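Local coordinates for oxidoreductase (Listeria innocua, PDB 3E18), which binds NAD through a Rossmann-fold domain and is probably a dehydrogenase of the GFO/IDH/MocA family, its substrate and physiological role unknown, at residues His118-Gln123 / Val312-Asn317; Phe202-Glu207 / Gly229-Ile234. All coordinates share one frame; numbering follows the deposited sequence.

Contact 1 and contact 2 lie on opposite sides of the chain's centre. Their own centres are 36 Å apart, and their nearest atoms about 17 Å. They share no strand or helix. Contact 1 joins strand 119-122, an outermost strand of the parallel Rossmann sheet, to helix 307-315 late in the chain. Contact 2 joins two loops that follow strands 193-201 and 223-229 of the large mixed sheet. Along the chain, contact 2 is nested inside the loop closed by contact 1. The chain thus leaves the nucleotide-binding sheet, builds the C-terminal domain and its subunit interface, and then returns to pack against the Rossmann sheet.

Contact 1 of 2, residues His118-Gln123 / Val312-Asn317; sequences HFMVHQ and VDVLNN
H118 and V314 meet where a helix from late in the chain packs over an outermost strand of the Rossmann sheet. H118 leads into that strand, 119-122, of the five-stranded parallel sheet. V314 and L315 belong to the last turn of helix 307-315. The main interaction is a CH-pi contact. V314 CG1 sits over the centre of one face of the H118 ring, 3.6 Å from the centroid and 14° off the ring normal. The nearest ring atom is ND1, 3.5 Å from V314 CG1. With CG1 anti to the backbone N (chi1 167°), V314 presents this methyl to the imidazole, while its other branch, CG2, turns to M120.

Two van der Waals contacts add to this. L315 CD2 lies 3.8 Å from H118 CD2, in an oblique approach. The other is apolar. M120 is extended through chi2 and bends at chi3 (-79°), which brings its end to the helix; its CE is 4.2 Å from V314 CG2. F307, N310 and F311 of the same helix also touch M120, so that side chain is buried under the helix.

No direct hydrogen bond joins the two segments. Within the sheet, backbone bonds pair the strand with V92 and C94 of strand 91-95. Further along, H122 touches NAD, and its ND1 is hydrogen-bonded to E95. The helix closes in a Schellman motif, with positive phi at N317 and two bonds back into the last turn.

The polar link is indirect. One water lies in the plane of the H118 ring, at its edge, 2.9 Å from NE2. The same water donates a longer bond of 3.3 Å to L315 O.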
loop_
_atom_site.group_PDB
_atom_site.type_symbol
_atom_site.label_atom_id
_atom_site.label_comp_id
_atom_site.label_asym_id
_atom_site.label_seq_id
_atom_site.Cartn_x
_atom_site.Cartn_y
_atom_site.Cartn_z
ATOM N N HIS A 118 -36.989 7.607 14.546
ATOM C CA HIS A 118 -35.704 6.963 14.293
ATOM C C HIS A 118 -35.163 7.308 12.914
ATOM O O HIS A 118 -35.904 7.373 11.917
ATOM C CB HIS A 118 -35.784 5.434 14.461
ATOM C CG HIS A 118 -36.067 4.987 15.860
ATOM N ND1 HIS A 118 -35.106 4.972 16.848
ATOM C CD2 HIS A 118 -37.203 4.531 16.436
ATOM C CE1 HIS A 118 -35.641 4.540 17.976
ATOM N NE2 HIS A 118 -36.913 4.267 17.752
ATOM N N PHE A 119 -33.859 7.536 12.871
ATOM C CA PHE A 119 -33.145 7.706 11.615
ATOM C C PHE A 119 -32.074 6.616 11.565
ATOM O O PHE A 119 -31.321 6.455 12.527
ATOM C CB PHE A 119 -32.493 9.099 11.569
ATOM C CG PHE A 119 -31.624 9.322 10.369
ATOM C CD1 PHE A 119 -32.179 9.762 9.178
ATOM C CD2 PHE A 119 -30.254 9.068 10.420
ATOM C CE1 PHE A 119 -31.383 9.973 8.062
ATOM C CE2 PHE A 119 -29.460 9.253 9.296
ATOM C CZ PHE A 119 -30.026 9.711 8.123
ATOM N N MET A 120 -32.002 5.894 10.449
ATOM C CA MET A 120 -31.007 4.819 10.265
ATOM C C MET A 120 -30.343 4.902 8.904
ATOM O O MET A 120 -31.025 5.067 7.902
ATOM C CB MET A 120 -31.671 3.438 10.410
ATOM C CG MET A 120 -30.695 2.227 10.342
ATOM S SD MET A 120 -31.363 0.627 10.890
ATOM C CE MET A 120 -31.230 0.871 12.658
ATOM N N VAL A 121 -29.016 4.767 8.879
ATOM C CA VAL A 121 -28.248 4.706 7.629
ATOM C C VAL A 121 -28.218 3.288 7.075
ATOM O O VAL A 121 -27.978 2.344 7.808
ATOM C CB VAL A 121 -26.824 5.167 7.875
ATOM N N HIS A 122 -28.416 3.150 5.774
ATOM C CA HIS A 122 -28.375 1.853 5.142
ATOM C C HIS A 122 -26.944 1.416 4.857
ATOM O O HIS A 122 -26.488 1.455 3.714
ATOM C CB HIS A 122 -29.177 1.865 3.843
ATOM C CG HIS A 122 -29.425 0.498 3.290
ATOM N ND1 HIS A 122 -29.291 0.200 1.951
ATOM C CD2 HIS A 122 -29.778 -0.657 3.899
ATOM C CE1 HIS A 122 -29.568 -1.077 1.756
ATOM N NE2 HIS A 122 -29.875 -1.619 2.920
ATOM N N GLN A 123 -26.232 1.000 5.901
ATOM C CA GLN A 123 -24.891 0.455 5.714
ATOM C C GLN A 123 -24.975 -1.048 5.459
ATOM O O GLN A 123 -24.569 -1.854 6.272
ATOM C CB GLN A 123 -23.980 0.836 6.905
ATOM C CG GLN A 123 -23.827 2.372 7.116
ATOM C CD GLN A 123 -23.071 3.120 6.005
ATOM O OE1 GLN A 123 -22.456 2.525 5.109
ATOM N NE2 GLN A 123 -23.118 4.435 6.069
ATOM N N VAL A 312 -36.956 -2.627 12.030
ATOM C CA VAL A 312 -38.261 -2.932 12.651
ATOM C C VAL A 312 -38.152 -3.185 14.158
ATOM O O VAL A 312 -38.946 -2.647 14.942
ATOM C CB VAL A 312 -38.977 -4.084 11.926
ATOM C CG1 VAL A 312 -40.269 -4.473 12.636
ATOM C CG2 VAL A 312 -39.307 -3.664 10.522
ATOM N N ASP A 313 -37.151 -3.963 14.554
ATOM C CA ASP A 313 -36.901 -4.258 15.968
ATOM C C ASP A 313 -36.583 -2.991 16.764
ATOM O O ASP A 313 -36.910 -2.903 17.948
ATOM C CB ASP A 313 -35.737 -5.243 16.117
ATOM C CG ASP A 313 -36.081 -6.667 15.660
ATOM O OD1 ASP A 313 -37.264 -6.974 15.385
ATOM O OD2 ASP A 313 -35.137 -7.485 15.560
ATOM N N VAL A 314 -35.903 -2.038 16.116
ATOM C CA VAL A 314 -35.625 -0.719 16.700
ATOM C C VAL A 314 -36.932 0.076 16.842
ATOM O O VAL A 314 -37.198 0.654 17.898
ATOM C CB VAL A 314 -34.556 0.064 15.883
ATOM C CG1 VAL A 314 -34.505 1.528 16.284
ATOM C CG2 VAL A 314 -33.194 -0.572 16.062
ATOM N N LEU A 315 -37.769 0.052 15.801
ATOM C CA LEU A 315 -39.085 0.708 15.837
ATOM C C LEU A 315 -39.999 0.146 16.921
ATOM O O LEU A 315 -40.766 0.891 17.533
ATOM C CB LEU A 315 -39.811 0.590 14.483
ATOM C CG LEU A 315 -39.204 1.204 13.213
ATOM C CD1 LEU A 315 -40.242 1.319 12.096
ATOM C CD2 LEU A 315 -38.551 2.550 13.483
ATOM N N ASN A 316 -39.915 -1.170 17.137
ATOM C CA ASN A 316 -40.709 -1.876 18.140
ATOM C C ASN A 316 -40.072 -1.812 19.523
ATOM O O ASN A 316 -40.594 -2.390 20.480
ATOM C CB ASN A 316 -40.923 -3.338 17.720
ATOM C CG ASN A 316 -41.921 -3.485 16.584
ATOM O OD1 ASN A 316 -41.775 -4.346 15.716
ATOM N ND2 ASN A 316 -42.945 -2.650 16.588
ATOM N N ASN A 317 -38.946 -1.103 19.612
ATOM C CA ASN A 317 -38.144 -0.942 20.842
ATOM C C ASN A 317 -37.719 -2.257 21.538
ATOM O O ASN A 317 -37.657 -2.340 22.769
ATOM C CB ASN A 317 -38.814 0.044 21.819
ATOM C CG ASN A 317 -37.833 0.625 22.835
ATOM O OD1 ASN A 317 -36.622 0.707 22.585
ATOM N ND2 ASN A 317 -38.353 1.017 23.996
HETATM O O HOH W 1 -39.411 3.461 19.029
#

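Contact 2 of 2, residues Phe202-Glu207 / Gly229-Ile234; sequences FALGDE and GTTNFI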
loop_
_atom_site.group_PDB
_atom_site.type_symbol
_atom_site.label_atom_id
_atom_site.label_comp_id
_atom_site.label_asym_id
_atom_site.label_seq_id
_atom_site.Cartn_x
_atom_site.Cartn_y
_atom_site.Cartn_z
ATOM N N PHE A 202 -7.508 11.313 -10.149
ATOM C CA PHE A 202 -8.278 12.051 -11.140
ATOM C C PHE A 202 -7.788 11.680 -12.524
ATOM O O PHE A 202 -7.694 12.531 -13.414
ATOM C CB PHE A 202 -8.134 13.552 -10.923
ATOM C CG PHE A 202 -8.770 14.041 -9.665
ATOM C CD1 PHE A 202 -10.130 14.322 -9.622
ATOM C CD2 PHE A 202 -8.002 14.252 -8.521
ATOM C CE1 PHE A 202 -10.721 14.786 -8.460
ATOM C CE2 PHE A 202 -8.588 14.713 -7.356
ATOM C CZ PHE A 202 -9.955 14.980 -7.325
ATOM N N ALA A 203 -7.493 10.396 -12.699
ATOM C CA ALA A 203 -6.917 9.871 -13.927
ATOM C C ALA A 203 -7.926 9.857 -15.072
ATOM O O ALA A 203 -7.545 9.835 -16.248
ATOM C CB ALA A 203 -6.373 8.483 -13.688
ATOM N N LEU A 204 -9.211 9.865 -14.733
ATOM C CA LEU A 204 -10.253 9.930 -15.753
ATOM C C LEU A 204 -10.559 11.363 -16.197
ATOM O O LEU A 204 -11.186 11.577 -17.239
ATOM C CB LEU A 204 -11.517 9.207 -15.290
ATOM C CG LEU A 204 -11.391 7.681 -15.219
ATOM C CD1 LEU A 204 -12.714 7.051 -14.876
ATOM C CD2 LEU A 204 -10.846 7.096 -16.513
ATOM N N GLY A 205 -10.110 12.333 -15.409
ATOM C CA GLY A 205 -10.255 13.744 -15.764
ATOM C C GLY A 205 -11.560 14.394 -15.343
ATOM O O GLY A 205 -11.877 15.491 -15.801
ATOM N N ASP A 206 -12.307 13.728 -14.460
ATOM C CA ASP A 206 -13.554 14.273 -13.921
ATOM C C ASP A 206 -13.290 15.281 -12.820
ATOM O O ASP A 206 -12.168 15.376 -12.310
ATOM C CB ASP A 206 -14.452 13.153 -13.390
ATOM C CG ASP A 206 -15.190 12.432 -14.489
ATOM O OD1 ASP A 206 -15.879 13.100 -15.289
ATOM O OD2 ASP A 206 -15.083 11.189 -14.551
ATOM N N GLU A 207 -14.326 16.030 -12.444
ATOM C CA GLU A 207 -14.214 17.005 -11.346
ATOM C C GLU A 207 -14.232 16.323 -9.975
ATOM O O GLU A 207 -13.840 16.921 -8.958
ATOM C CB GLU A 207 -15.307 18.084 -11.448
ATOM C CG GLU A 207 -16.739 17.551 -11.376
ATOM C CD GLU A 207 -17.788 18.646 -11.489
ATOM O OE1 GLU A 207 -17.996 19.161 -12.616
ATOM O OE2 GLU A 207 -18.414 18.976 -10.458
ATOM N N GLY A 229 -10.379 1.741 -6.731
ATOM C CA GLY A 229 -9.871 2.174 -8.007
ATOM C C GLY A 229 -10.864 1.743 -9.066
ATOM O O GLY A 229 -11.475 0.679 -8.944
ATOM N N THR A 230 -11.027 2.581 -10.085
ATOM C CA THR A 230 -11.946 2.305 -11.199
ATOM C C THR A 230 -11.205 2.301 -12.527
ATOM O O THR A 230 -11.820 2.313 -13.601
ATOM C CB THR A 230 -13.143 3.310 -11.248
ATOM O OG1 THR A 230 -12.671 4.670 -11.287
ATOM C CG2 THR A 230 -14.056 3.125 -10.053
ATOM N N THR A 231 -9.875 2.245 -12.449
ATOM C CA THR A 231 -9.001 2.294 -13.635
ATOM C C THR A 231 -7.983 1.146 -13.595
ATOM O O THR A 231 -6.876 1.250 -14.134
ATOM C CB THR A 231 -8.233 3.636 -13.693
ATOM O OG1 THR A 231 -7.627 3.899 -12.412
ATOM C CG2 THR A 231 -9.179 4.775 -14.011
ATOM N N ASN A 232 -8.360 0.061 -12.922
ATOM C CA ASN A 232 -7.459 -1.046 -12.656
ATOM C C ASN A 232 -7.857 -2.249 -13.484
ATOM O O ASN A 232 -8.787 -2.972 -13.131
ATOM C CB ASN A 232 -7.523 -1.419 -11.186
ATOM C CG ASN A 232 -7.237 -0.250 -10.286
ATOM O OD1 ASN A 232 -7.872 0.801 -10.388
ATOM N ND2 ASN A 232 -6.280 -0.426 -9.389
ATOM N N PHE A 233 -7.127 -2.470 -14.571
ATOM C CA PHE A 233 -7.411 -3.566 -15.500
ATOM C C PHE A 233 -6.969 -4.911 -14.928
ATOM O O PHE A 233 -7.344 -5.973 -15.424
ATOM C CB PHE A 233 -6.774 -3.280 -16.860
ATOM C CG PHE A 233 -7.365 -2.089 -17.559
ATOM C CD1 PHE A 233 -8.514 -2.228 -18.347
ATOM C CD2 PHE A 233 -6.772 -0.834 -17.452
ATOM C CE1 PHE A 233 -9.070 -1.136 -18.990
ATOM C CE2 PHE A 233 -7.318 0.267 -18.094
ATOM C CZ PHE A 233 -8.478 0.116 -18.868
ATOM N N ILE A 234 -6.186 -4.846 -13.851
ATOM C CA ILE A 234 -5.832 -5.997 -13.055
ATOM C C ILE A 234 -6.157 -5.611 -11.614
ATOM O O ILE A 234 -5.829 -4.506 -11.192
ATOM C CB ILE A 234 -4.320 -6.348 -13.221
ATOM C CG1 ILE A 234 -4.035 -6.785 -14.665
ATOM C CG2 ILE A 234 -3.891 -7.435 -12.231
ATOM C CD1 ILE A 234 -2.538 -6.912 -15.013
#
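L204 and T231 make the close part of this contact between two loops of the C-terminal domain. Their side chains reach toward each other tip to tip. T231 CG2 is 3.8 Å from L204 CD2, and L204 CG is equally near that methyl. T231 has chi1 49°, which puts OG1 between the backbone N and the carbonyl carbon and turns CG2 to the leucine. The T231 hydroxyl is used in another direction: K242 NZ of the second subunit is hydrogen-bonded to both T231 OG1 and N232 OD1.

The rest is looser. L204 CD1 comes only within 4.3 Å of T230 OG1. T230 and T231 are buried, whereas L204 stays partly exposed on the solvent side. No hydrogen bond joins the two segments directly. D210 ties the loops together instead: its OD2 bonds to L204 N, and its O to T230 OG1.

Each loop has its own internal order. F202 to G205 form a type I beta turn, closed by G205 N to F202 O at 3.1 Å. In the other loop, T231 N gives a hydrogen bond of 3.2 Å to N232 OD1. The donor lies in the carbonyl plane, on a lone pair, but the N-H...O angle is only 140°.

P287 and M284 of the second subunit pack on L204 and T231, so the contact is part of the dimer interface. Within the chain, the 202-207 turn lies between strands 193-201 and 211-218, and the 229-234 loop between strands 223-229 and 239-243, all four in the large mixed sheet.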